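PDB 6PYO: cDNA FLJ56608, highly similar to Homo sapiens chloride channel, calcium activated, family member 1 (CLCA1), mRNA from Homo sapiens, which is thought to take part in calcium-activated chloride conductance and may regulate mucus secretion by goblet cells, the present chain being its von Willebrand factor type A (VWA) domain. Local coordinates for residues V49-A54 / G83-C88; C10-K15 / S89-A94; G17-G22 / L112-D117. All coordinates share one frame; numbering follows the deposited sequence.

Contact 1 of 3, residues V49-A54 / G83-C88; sequences VTFDSA and GGTSIC. With CA (calcium ion), chain C.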
ATOM      1  N   VAL A  49      -0.938  -6.037   1.293  1.00 33.79           N
ATOM      2  CA  VAL A  49      -2.279  -6.010   1.862  1.00 38.15           C
ATOM      3  C   VAL A  49      -3.232  -5.512   0.789  1.00 32.32           C
ATOM      4  O   VAL A  49      -2.955  -4.499   0.153  1.00 34.21           O
ATOM      5  CB  VAL A  49      -2.332  -5.099   3.101  1.00 30.78           C
ATOM      6  CG1 VAL A  49      -3.758  -4.850   3.553  1.00 41.22           C
ATOM      7  CG2 VAL A  49      -1.471  -5.697   4.198  1.00 37.41           C
ATOM      8  N   THR A  50      -4.330  -6.246   0.551  1.00 32.87           N
ATOM      9  CA  THR A  50      -5.472  -5.704  -0.175  1.00 33.15           C
ATOM     10  C   THR A  50      -6.548  -5.255   0.807  1.00 37.50           C
ATOM     11  O   THR A  50      -6.581  -5.638   1.977  1.00 41.57           O
ATOM     12  CB  THR A  50      -6.095  -6.711  -1.140  1.00 37.67           C
ATOM     13  OG1 THR A  50      -6.280  -7.923  -0.436  1.00 42.32           O
ATOM     14  CG2 THR A  50      -5.212  -6.925  -2.346  1.00 41.31           C
ATOM     15  N   PHE A  51      -7.459  -4.441   0.329  1.00 35.42           N
ATOM     16  CA  PHE A  51      -8.496  -4.046   1.261  1.00 36.33           C
ATOM     17  C   PHE A  51      -9.746  -3.703   0.471  1.00 39.26           C
ATOM     18  O   PHE A  51      -9.659  -3.174  -0.647  1.00 37.90           O
ATOM     19  CB  PHE A  51      -8.076  -2.875   2.158  1.00 36.89           C
ATOM     20  CG  PHE A  51      -7.911  -1.586   1.421  1.00 39.96           C
ATOM     21  CD1 PHE A  51      -8.988  -0.708   1.257  1.00 41.59           C
ATOM     22  CD2 PHE A  51      -6.675  -1.238   0.898  1.00 41.25           C
ATOM     23  CE1 PHE A  51      -8.827   0.483   0.573  1.00 40.87           C
ATOM     24  CE2 PHE A  51      -6.499  -0.058   0.207  1.00 38.09           C
ATOM     25  CZ  PHE A  51      -7.568   0.810   0.050  1.00 39.52           C
ATOM     26  N   ASP A  52     -10.873  -4.088   1.055  1.00 39.82           N
ATOM     27  CA  ASP A  52     -12.201  -3.491   0.704  1.00 44.15           C
ATOM     28  C   ASP A  52     -12.660  -2.777   1.971  1.00 46.69           C
ATOM     29  O   ASP A  52     -11.995  -1.848   2.422  1.00 42.21           O
ATOM     30  CB  ASP A  52     -13.137  -4.557   0.158  1.00 42.97           C
ATOM     31  CG  ASP A  52     -12.976  -5.920   0.833  1.00 46.02           C
ATOM     32  OD1 ASP A  52     -13.167  -6.017   2.073  1.00 41.50           O
ATOM     33  OD2 ASP A  52     -12.649  -6.895   0.121  1.00 43.43           O
ATOM     34  N   SER A  53     -13.800  -3.178   2.550  1.00 41.03           N
ATOM     35  CA  SER A  53     -14.205  -2.729   3.883  1.00 45.13           C
ATOM     36  C   SER A  53     -13.327  -3.311   4.983  1.00 37.46           C
ATOM     37  O   SER A  53     -13.305  -2.770   6.088  1.00 46.35           O
ATOM     38  CB  SER A  53     -15.693  -3.100   4.153  1.00 39.85           C
ATOM     39  OG  SER A  53     -15.934  -4.500   4.036  1.00 44.96           O
ATOM     40  N   ALA A  54     -12.575  -4.368   4.694  1.00 44.85           N
ATOM     41  CA  ALA A  54     -11.613  -4.952   5.619  1.00 44.24           C
ATOM     42  C   ALA A  54     -10.322  -5.253   4.861  1.00 40.06           C
ATOM     43  O   ALA A  54     -10.296  -5.289   3.626  1.00 39.17           O
ATOM     44  CB  ALA A  54     -12.190  -6.236   6.263  1.00 41.23           C
ATOM     45  N   GLY A  83     -16.793  -4.837  -2.971  1.00 43.29           N
ATOM     46  CA  GLY A  83     -16.859  -4.573  -1.550  1.00 38.43           C
ATOM     47  C   GLY A  83     -16.713  -3.096  -1.266  1.00 35.94           C
ATOM     48  O   GLY A  83     -16.615  -2.254  -2.163  1.00 35.04           O
ATOM     49  N   GLY A  84     -16.741  -2.783   0.019  1.00 33.03           N
ATOM     50  CA  GLY A  84     -16.660  -1.409   0.445  1.00 35.79           C
ATOM     51  C   GLY A  84     -15.217  -0.967   0.587  1.00 44.12           C
ATOM     52  O   GLY A  84     -14.268  -1.677   0.250  1.00 39.60           O
ATOM     53  N   THR A  85     -15.064   0.230   1.121  1.00 43.49           N
ATOM     54  CA  THR A  85     -13.801   0.936   1.133  1.00 41.33           C
ATOM     55  C   THR A  85     -13.426   1.293   2.563  1.00 44.55           C
ATOM     56  O   THR A  85     -14.204   1.947   3.259  1.00 42.19           O
ATOM     57  CB  THR A  85     -13.872   2.198   0.302  1.00 34.59           C
ATOM     58  OG1 THR A  85     -14.238   1.868  -1.044  1.00 32.68           O
ATOM     59  CG2 THR A  85     -12.479   2.869   0.284  1.00 44.54           C
ATOM     60  N   SER A  86     -12.214   0.886   2.991  1.00 38.74           N
ATOM     61  CA  SER A  86     -11.637   1.410   4.232  1.00 39.07           C
ATOM     62  C   SER A  86     -10.109   1.488   4.069  1.00 36.96           C
ATOM     63  O   SER A  86      -9.385   0.525   4.337  1.00 36.80           O
ATOM     64  CB  SER A  86     -12.039   0.564   5.431  1.00 41.47           C
ATOM     65  OG  SER A  86     -11.426   1.055   6.610  1.00 42.81           O
ATOM     66  N   ILE A  87      -9.632   2.661   3.647  1.00 36.71           N
ATOM     67  CA  ILE A  87      -8.188   2.884   3.588  1.00 40.74           C
ATOM     68  C   ILE A  87      -7.575   2.593   4.945  1.00 36.04           C
ATOM     69  O   ILE A  87      -6.520   1.951   5.050  1.00 37.68           O
ATOM     70  CB  ILE A  87      -7.874   4.311   3.103  1.00 44.17           C
ATOM     71  CG1 ILE A  87      -8.186   4.381   1.608  1.00 45.79           C
ATOM     72  CG2 ILE A  87      -6.417   4.642   3.422  1.00 46.51           C
ATOM     73  CD1 ILE A  87      -7.986   5.723   0.977  1.00 50.66           C
ATOM     74  N   CYS A  88      -8.242   3.034   6.014  1.00 38.85           N
ATOM     75  CA  CYS A  88      -7.660   2.914   7.341  1.00 41.05           C
ATOM     76  C   CYS A  88      -7.496   1.467   7.746  1.00 41.50           C
ATOM     77  O   CYS A  88      -6.492   1.119   8.380  1.00 43.89           O
ATOM     78  CB  CYS A  88      -8.492   3.686   8.374  1.00 47.83           C
ATOM     79  SG  CYS A  88      -8.189   5.495   8.291  1.00 66.87           S
TER
HETATM   80 CA    CA C 701     -13.917   2.382  -3.108  1.00 38.97          CA
HETATM   81  O   HOH W   1     -17.048  -5.004   1.734  1.00 47.65           O
HETATM   82  O   HOH W   2     -15.247   4.341  -2.695  1.00 46.14           O
HETATM   83  O   HOH W   3     -11.760   3.346  -2.992  1.00 36.31           O

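Contact 2 of 3, residues C10-K15 / S89-A94; sequences CLVLDK and SGLRSA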
ATOM      1  N   CYS A  10       5.252  -2.001   2.407  1.00 31.23           N
ATOM      2  CA  CYS A  10       4.009  -2.735   2.343  1.00 35.32           C
ATOM      3  C   CYS A  10       3.151  -2.107   1.263  1.00 31.09           C
ATOM      4  O   CYS A  10       2.840  -0.918   1.333  1.00 36.60           O
ATOM      5  CB  CYS A  10       3.267  -2.747   3.689  1.00 34.04           C
ATOM      6  SG  CYS A  10       2.041  -4.114   3.667  1.00 38.23           S
ATOM      7  N   LEU A  11       2.842  -2.883   0.241  1.00 35.11           N
ATOM      8  CA  LEU A  11       1.817  -2.497  -0.706  1.00 36.66           C
ATOM      9  C   LEU A  11       0.463  -2.589  -0.019  1.00 35.67           C
ATOM     10  O   LEU A  11       0.134  -3.608   0.611  1.00 36.47           O
ATOM     11  CB  LEU A  11       1.845  -3.415  -1.927  1.00 39.28           C
ATOM     12  CG  LEU A  11       2.743  -3.070  -3.076  1.00 40.25           C
ATOM     13  CD1 LEU A  11       4.123  -2.745  -2.463  1.00 53.24           C
ATOM     14  CD2 LEU A  11       2.835  -4.167  -4.104  1.00 39.46           C
ATOM     15  N   VAL A  12      -0.318  -1.529  -0.134  1.00 33.43           N
ATOM     16  CA  VAL A  12      -1.680  -1.484   0.375  1.00 40.50           C
ATOM     17  C   VAL A  12      -2.573  -1.151  -0.811  1.00 35.27           C
ATOM     18  O   VAL A  12      -2.479  -0.060  -1.397  1.00 35.81           O
ATOM     19  CB  VAL A  12      -1.828  -0.482   1.520  1.00 35.82           C
ATOM     20  CG1 VAL A  12      -3.252  -0.495   2.030  1.00 36.50           C
ATOM     21  CG2 VAL A  12      -0.872  -0.873   2.641  1.00 30.63           C
ATOM     22  N   LEU A  13      -3.382  -2.128  -1.212  1.00 32.89           N
ATOM     23  CA  LEU A  13      -3.980  -2.136  -2.539  1.00 31.76           C
ATOM     24  C   LEU A  13      -5.499  -2.109  -2.395  1.00 29.82           C
ATOM     25  O   LEU A  13      -6.084  -3.040  -1.837  1.00 31.94           O
ATOM     26  CB  LEU A  13      -3.530  -3.370  -3.313  1.00 38.22           C
ATOM     27  CG  LEU A  13      -2.014  -3.525  -3.427  1.00 37.06           C
ATOM     28  CD1 LEU A  13      -1.705  -4.807  -4.137  1.00 41.64           C
ATOM     29  CD2 LEU A  13      -1.409  -2.344  -4.143  1.00 41.90           C
ATOM     30  N   ASP A  14      -6.118  -1.094  -2.973  1.00 32.64           N
ATOM     31  CA  ASP A  14      -7.569  -0.922  -2.957  1.00 32.73           C
ATOM     32  C   ASP A  14      -8.203  -1.853  -3.983  1.00 33.42           C
ATOM     33  O   ASP A  14      -7.980  -1.695  -5.192  1.00 37.78           O
ATOM     34  CB  ASP A  14      -7.850   0.543  -3.257  1.00 35.93           C
ATOM     35  CG  ASP A  14      -9.308   0.928  -3.071  1.00 43.74           C
ATOM     36  OD1 ASP A  14     -10.183   0.035  -3.137  1.00 31.83           O
ATOM     37  OD2 ASP A  14      -9.534   2.144  -2.889  1.00 34.71           O
ATOM     38  N   LYS A  15      -8.959  -2.861  -3.509  1.00 38.65           N
ATOM     39  CA  LYS A  15      -9.724  -3.731  -4.393  1.00 37.37           C
ATOM     40  C   LYS A  15     -11.236  -3.517  -4.231  1.00 43.96           C
ATOM     41  O   LYS A  15     -12.023  -4.423  -4.542  1.00 42.62           O
ATOM     42  CB  LYS A  15      -9.363  -5.210  -4.179  1.00 33.73           C
ATOM     43  CG  LYS A  15      -9.578  -5.692  -2.736  1.00 38.32           C
ATOM     44  CD  LYS A  15     -10.115  -7.102  -2.622  1.00 52.59           C
ATOM     45  CE  LYS A  15     -11.397  -7.328  -3.411  1.00 47.30           C
ATOM     46  NZ  LYS A  15     -12.620  -7.002  -2.622  1.00 45.16           N
ATOM     47  N   SER A  89      -8.453   0.593   7.381  1.00 37.13           N
ATOM     48  CA  SER A  89      -8.258  -0.831   7.651  1.00 45.53           C
ATOM     49  C   SER A  89      -7.008  -1.360   6.959  1.00 36.40           C
ATOM     50  O   SER A  89      -6.307  -2.225   7.500  1.00 35.30           O
ATOM     51  CB  SER A  89      -9.453  -1.676   7.171  1.00 42.41           C
ATOM     52  OG  SER A  89     -10.676  -1.142   7.619  1.00 52.24           O
ATOM     53  N   GLY A  90      -6.789  -0.934   5.705  1.00 34.04           N
ATOM     54  CA  GLY A  90      -5.630  -1.391   4.974  1.00 39.18           C
ATOM     55  C   GLY A  90      -4.332  -0.912   5.603  1.00 37.46           C
ATOM     56  O   GLY A  90      -3.374  -1.675   5.709  1.00 36.77           O
ATOM     57  N   LEU A  91      -4.298   0.349   6.067  1.00 37.77           N
ATOM     58  CA  LEU A  91      -3.081   0.870   6.693  1.00 35.11           C
ATOM     59  C   LEU A  91      -2.816   0.206   8.044  1.00 43.14           C
ATOM     60  O   LEU A  91      -1.680  -0.191   8.338  1.00 40.47           O
ATOM     61  CB  LEU A  91      -3.165   2.384   6.833  1.00 34.51           C
ATOM     62  CG  LEU A  91      -3.303   3.180   5.544  1.00 38.40           C
ATOM     63  CD1 LEU A  91      -3.485   4.667   5.834  1.00 38.79           C
ATOM     64  CD2 LEU A  91      -2.103   2.946   4.615  1.00 40.65           C
ATOM     65  N   ARG A  92      -3.845   0.048   8.874  1.00 42.63           N
ATOM     66  CA  ARG A  92      -3.657  -0.661  10.140  1.00 43.15           C
ATOM     67  C   ARG A  92      -3.116  -2.061   9.896  1.00 42.46           C
ATOM     68  O   ARG A  92      -2.209  -2.528  10.604  1.00 43.46           O
ATOM     69  CB  ARG A  92      -4.985  -0.729  10.919  1.00 47.02           C
ATOM     70  CG  ARG A  92      -5.349   0.525  11.713  1.00 53.83           C
ATOM     71  CD  ARG A  92      -6.860   0.615  12.012  1.00 56.08           C
ATOM     72  NE  ARG A  92      -7.235   1.995  12.306  1.00 64.73           N
ATOM     73  CZ  ARG A  92      -8.442   2.518  12.121  1.00 57.36           C
ATOM     74  NH1 ARG A  92      -9.431   1.777  11.646  1.00 61.55           N
ATOM     75  NH2 ARG A  92      -8.646   3.798  12.408  1.00 58.69           N
ATOM     76  N   SER A  93      -3.683  -2.767   8.911  1.00 39.07           N
ATOM     77  CA  SER A  93      -3.172  -4.100   8.603  1.00 44.02           C
ATOM     78  C   SER A  93      -1.714  -4.058   8.134  1.00 38.45           C
ATOM     79  O   SER A  93      -0.907  -4.917   8.502  1.00 37.63           O
ATOM     80  CB  SER A  93      -4.064  -4.743   7.552  1.00 41.38           C
ATOM     81  OG  SER A  93      -3.541  -5.973   7.143  1.00 44.52           O
ATOM     82  N   ALA A  94      -1.351  -3.064   7.322  1.00 40.34           N
ATOM     83  CA  ALA A  94       0.048  -2.922   6.920  1.00 36.81           C
ATOM     84  C   ALA A  94       0.957  -2.763   8.137  1.00 35.49           C
ATOM     85  O   ALA A  94       2.025  -3.394   8.233  1.00 33.36           O
ATOM     86  CB  ALA A  94       0.175  -1.746   5.959  1.00 34.35           C
TER

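Contact 3 of 3, residues G17-G22 / L112-D117; sequences GSMATG and LTDGED. With CA (calcium ion), chain C.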
ATOM      1  N   GLY A  17     -15.190  -1.868  -4.626  1.00 45.89           N
ATOM      2  CA  GLY A  17     -16.038  -1.865  -5.810  1.00 35.29           C
ATOM      3  C   GLY A  17     -15.812  -0.683  -6.732  1.00 34.95           C
ATOM      4  O   GLY A  17     -15.911  -0.817  -7.955  1.00 40.58           O
ATOM      5  N   SER A  18     -15.535   0.502  -6.163  1.00 41.00           N
ATOM      6  CA  SER A  18     -15.262   1.666  -7.002  1.00 42.16           C
ATOM      7  C   SER A  18     -14.109   1.409  -7.951  1.00 43.74           C
ATOM      8  O   SER A  18     -14.042   2.020  -9.020  1.00 46.75           O
ATOM      9  CB  SER A  18     -14.938   2.912  -6.172  1.00 46.96           C
ATOM     10  OG  SER A  18     -13.902   2.699  -5.221  1.00 35.98           O
ATOM     11  N   MET A  19     -13.169   0.549  -7.559  1.00 42.56           N
ATOM     12  CA  MET A  19     -12.015   0.270  -8.399  1.00 42.83           C
ATOM     13  C   MET A  19     -12.400  -0.460  -9.672  1.00 48.91           C
ATOM     14  O   MET A  19     -11.581  -0.532 -10.593  1.00 44.59           O
ATOM     15  CB  MET A  19     -10.986  -0.530  -7.591  1.00 35.49           C
ATOM     16  CG  MET A  19     -10.367   0.287  -6.466  1.00 42.18           C
ATOM     17  SD  MET A  19      -9.337   1.667  -7.083  1.00 42.26           S
ATOM     18  CE  MET A  19      -7.922   0.718  -7.614  1.00 38.77           C
ATOM     19  N   ALA A  20     -13.631  -0.987  -9.753  1.00 45.65           N
ATOM     20  CA  ALA A  20     -14.099  -1.597 -10.990  1.00 42.77           C
ATOM     21  C   ALA A  20     -14.350  -0.551 -12.065  1.00 45.58           C
ATOM     22  O   ALA A  20     -14.428  -0.901 -13.243  1.00 49.28           O
ATOM     23  CB  ALA A  20     -15.374  -2.413 -10.741  1.00 46.97           C
ATOM     24  N   THR A  21     -14.459   0.720 -11.690  1.00 46.73           N
ATOM     25  CA  THR A  21     -14.715   1.772 -12.665  1.00 61.25           C
ATOM     26  C   THR A  21     -13.553   1.914 -13.632  1.00 63.03           C
ATOM     27  O   THR A  21     -12.385   1.880 -13.230  1.00 58.87           O
ATOM     28  CB  THR A  21     -14.919   3.122 -11.979  1.00 55.69           C
ATOM     29  OG1 THR A  21     -15.959   3.039 -11.025  1.00 57.63           O
ATOM     30  CG2 THR A  21     -15.272   4.206 -12.997  1.00 73.29           C
ATOM     31  N   GLY A  22     -13.882   2.125 -14.903  1.00 74.74           N
ATOM     32  CA  GLY A  22     -12.860   2.348 -15.911  1.00 69.73           C
ATOM     33  C   GLY A  22     -11.793   1.279 -15.872  1.00 78.48           C
ATOM     34  O   GLY A  22     -12.078   0.077 -15.826  1.00 72.86           O
ATOM     35  N   LEU A 112      -2.142   2.305  -3.154  1.00 34.19           N
ATOM     36  CA  LEU A 112      -2.671   2.421  -4.506  1.00 34.86           C
ATOM     37  C   LEU A 112      -4.204   2.420  -4.364  1.00 32.86           C
ATOM     38  O   LEU A 112      -4.806   1.416  -3.930  1.00 32.96           O
ATOM     39  CB  LEU A 112      -2.162   1.297  -5.416  1.00 36.87           C
ATOM     40  CG  LEU A 112      -0.622   1.148  -5.544  1.00 38.85           C
ATOM     41  CD1 LEU A 112      -0.195   0.065  -6.515  1.00 41.76           C
ATOM     42  CD2 LEU A 112       0.032   2.433  -5.969  1.00 43.90           C
ATOM     43  N   THR A 113      -4.827   3.554  -4.666  1.00 35.91           N
ATOM     44  CA  THR A 113      -6.274   3.641  -4.425  1.00 38.00           C
ATOM     45  C   THR A 113      -6.873   4.715  -5.307  1.00 42.05           C
ATOM     46  O   THR A 113      -6.174   5.646  -5.730  1.00 39.98           O
ATOM     47  CB  THR A 113      -6.578   3.975  -2.955  1.00 39.26           C
ATOM     48  OG1 THR A 113      -7.987   4.129  -2.729  1.00 40.29           O
ATOM     49  CG2 THR A 113      -5.899   5.313  -2.600  1.00 33.66           C
ATOM     50  N   ASP A 114      -8.207   4.612  -5.537  1.00 39.96           N
ATOM     51  CA  ASP A 114      -8.909   5.746  -6.143  1.00 42.27           C
ATOM     52  C   ASP A 114      -9.186   6.857  -5.133  1.00 41.50           C
ATOM     53  O   ASP A 114      -9.592   7.958  -5.527  1.00 48.98           O
ATOM     54  CB  ASP A 114     -10.220   5.320  -6.854  1.00 46.18           C
ATOM     55  CG  ASP A 114     -11.251   4.661  -5.951  1.00 40.96           C
ATOM     56  OD1 ASP A 114     -11.333   4.908  -4.736  1.00 42.00           O
ATOM     57  OD2 ASP A 114     -12.018   3.870  -6.511  1.00 46.27           O
ATOM     58  N   GLY A 115      -8.978   6.607  -3.843  1.00 38.55           N
ATOM     59  CA  GLY A 115      -9.110   7.641  -2.840  1.00 42.70           C
ATOM     60  C   GLY A 115     -10.522   8.032  -2.464  1.00 46.70           C
ATOM     61  O   GLY A 115     -10.697   8.979  -1.693  1.00 50.22           O
ATOM     62  N   GLU A 116     -11.531   7.297  -2.923  1.00 52.07           N
ATOM     63  CA  GLU A 116     -12.932   7.625  -2.663  1.00 41.48           C
ATOM     64  C   GLU A 116     -13.328   7.052  -1.308  1.00 45.99           C
ATOM     65  O   GLU A 116     -14.036   6.048  -1.197  1.00 45.23           O
ATOM     66  CB  GLU A 116     -13.790   7.096  -3.798  1.00 44.99           C
ATOM     67  CG  GLU A 116     -13.458   7.812  -5.069  1.00 41.43           C
ATOM     68  CD  GLU A 116     -14.105   7.232  -6.289  1.00 47.24           C
ATOM     69  OE1 GLU A 116     -14.888   6.279  -6.123  1.00 53.99           O
ATOM     70  OE2 GLU A 116     -13.829   7.738  -7.413  1.00 54.25           O
ATOM     71  N   ASP A 117     -12.859   7.730  -0.259  1.00 45.52           N
ATOM     72  CA  ASP A 117     -13.024   7.308   1.128  1.00 51.60           C
ATOM     73  C   ASP A 117     -13.004   8.559   1.993  1.00 59.66           C
ATOM     74  O   ASP A 117     -12.019   9.308   1.966  1.00 55.08           O
ATOM     75  CB  ASP A 117     -11.903   6.358   1.528  1.00 50.18           C
ATOM     76  CG  ASP A 117     -12.038   5.848   2.948  1.00 53.76           C
ATOM     77  OD1 ASP A 117     -12.956   6.276   3.704  1.00 53.30           O
ATOM     78  OD2 ASP A 117     -11.197   4.997   3.309  1.00 46.89           O
TER
HETATM   79 CA    CA C 701     -13.917   2.382  -3.108  1.00 38.97          CA
HETATM   80  O   HOH W   2     -15.247   4.341  -2.695  1.00 46.14           O
HETATM   81  O   HOH W   3     -11.760   3.346  -2.992  1.00 36.31           O

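Contact 1 of 3, residues V49-A54 / G83-C88
Beside the metal-ion-dependent adhesion site (MIDAS) of the VWA domain, Phe51 and the turn Asp52-Ser53, at the end of strand 45-51, pack against 83-88, the loop that brings Thr85 to the calcium ion and runs into helix 87-99. The backbone link is slight: Ser86 N gives a weak hydrogen bond to Asp52 O, 2.8 Å with an N-H...O angle of only 126°. A water adds a bridge on the outer side, 2.6 Å from Ser53 OG and accepting from Gly84 N. On the inner side of the turn, the Phe51 ring lies against the start of the helix, its CG turned between the backbone N and the carbonyl carbon (chi1 68°). From there CD1 comes within 3.3 Å of Ser86 O, obliquely to the ring, and CZ meets Ile87 CG1 at 3.9 Å; the two side chains run side by side in the same direction. The CG2 methyl of Thr85 comes to the ring edge, near its plane, 4.4 Å from CE1. Replacing Phe51 by an alanine is likely to leave Ile87 CG1 without its aromatic neighbour and to open a gap against the first turn of the helix. In the MIDAS, Thr85 OG1 is a direct calcium ligand alongside Ser16 and Ser18. Ser86 is the N-cap residue, its OG hydrogen-bonded to Ser89 OG. Asp52 shapes its own turn: OD1 accepts from Ala54 N (3.2 Å, 167°) on the anti side, an Asx turn, while OD2 holds Lys15 in a salt bridge and is also hydrogen-bonded to His56 NE2. At Gly83 the backbone would jam a CB against the preceding carbonyl O, and that CB would also collide with Asp52 CB.

Contact 2 of 3, residues C10-K15 / S89-A94
Val12 and Cys10, on a central strand of the VWA sheet, pack against Gly90 and Ala94 of helix 87-99, in the alternation of parallel strands and covering helices that gives this domain its Rossmann-like alpha/beta fold. Strand 10-14 and helix 89-94 run nearly antiparallel, at 159°, with their axes 8.6 Å apart at closest approach. That is near for a helix over a sheet, and small residues allow it. The tight part lies at Val12, whose two methyls lie against one face of the helix, meeting residues a turn apart: CG2 meets the Ala94 methyl, CB, at 3.6 Å, and CG1, anti to the backbone N (chi1 -179°), rests over the backbone of Gly90, 3.8 Å from its C. A side chain on Gly90 would clash with that methyl, so the glycine lets backbone and valine come together. Cys10 meets the same Ala94 methyl from its own place on the strand, SG 3.8 Å from Ala94 CB. No hydrogen bond crosses; the seam is apolar and buried, with Phe51, Ile109 and Leu111 of the adjoining strands around Val12. Leu11 and Leu13 point to the other face of the sheet, toward helix 24-39. At the end of the strand the buried Asp14 hydrogen-bonds Ser16 and Thr113.

Away from this seam the two elements share little. Arg92 lies on the outer, solvent side of the helix and pairs with Glu126 in a salt bridge. At the looser border of the apolar patch, the end of Leu91 swings back toward the strand, its CD2 4.5 Å from Val12 CG1.

Contact 3 of 3, residues G17-G22 / L112-D117
A 3-10 turn at 17-20 sets Ser18 and Met19 against Asp114, just past the end of strand 108-113, the CA atoms of Met19 and Asp114 being 6.7 Å apart. Ala20 N bonds to Gly17 O, and Ser18 O takes both the N and the OG1 of Thr21 from the same face of its plane. Across the contact, 112-117 folds through an ST turn at Thr113, whose OG1 is also hydrogen-bonded to Asp14 OD2, and an Asx turn at Asp114, where OD1 accepts from Glu116 N (3.0 Å) on the anti side, 31° out of the carboxylate plane. This is the MIDAS of the VWA domain: Ser18 OG binds the calcium ion at 2.1 Å and donates to the syn lone pair of Asp114 OD2, 2.6 Å away. Asp114 is thus second shell, OD1 standing 4.0 Å from calcium, and it orients a first-shell serine. Arg24 forms salt bridges with Asp114 OD2 and Glu116 OE2, probably offsetting their charge. Met19, bent at chi2 (-66°) and chi3 (-75°), lays SD 3.5 Å from Asp114 N, a buried N-H with no hydrogen-bond partner. A calcium-bound water donates to Glu116 O at 2.6 Å.

Overall arrangement
From the N terminus, strand 8-14 supplies 10-15, followed after a single intervening residue by 17-22, so contacts 2 and 3 open close together. Contact 1 then pairs 49-54 with 83-88, closing a shorter loop of 28 residues that lies wholly within the loops of both others. Contact 2 closes at 89-94 and contact 3 only at 112-117; their segments alternate, so these two cross. Contacts 1 and 2 share helix 87-99 and sit on neighbouring strands 45-51 and 8-14, while strand 108-113 flanks 8-14 on its other side. Contacts 1 and 3 meet at the calcium ion, further joined by Gly17 N to Gly83 O and Ile87 N to Asp117 OD2.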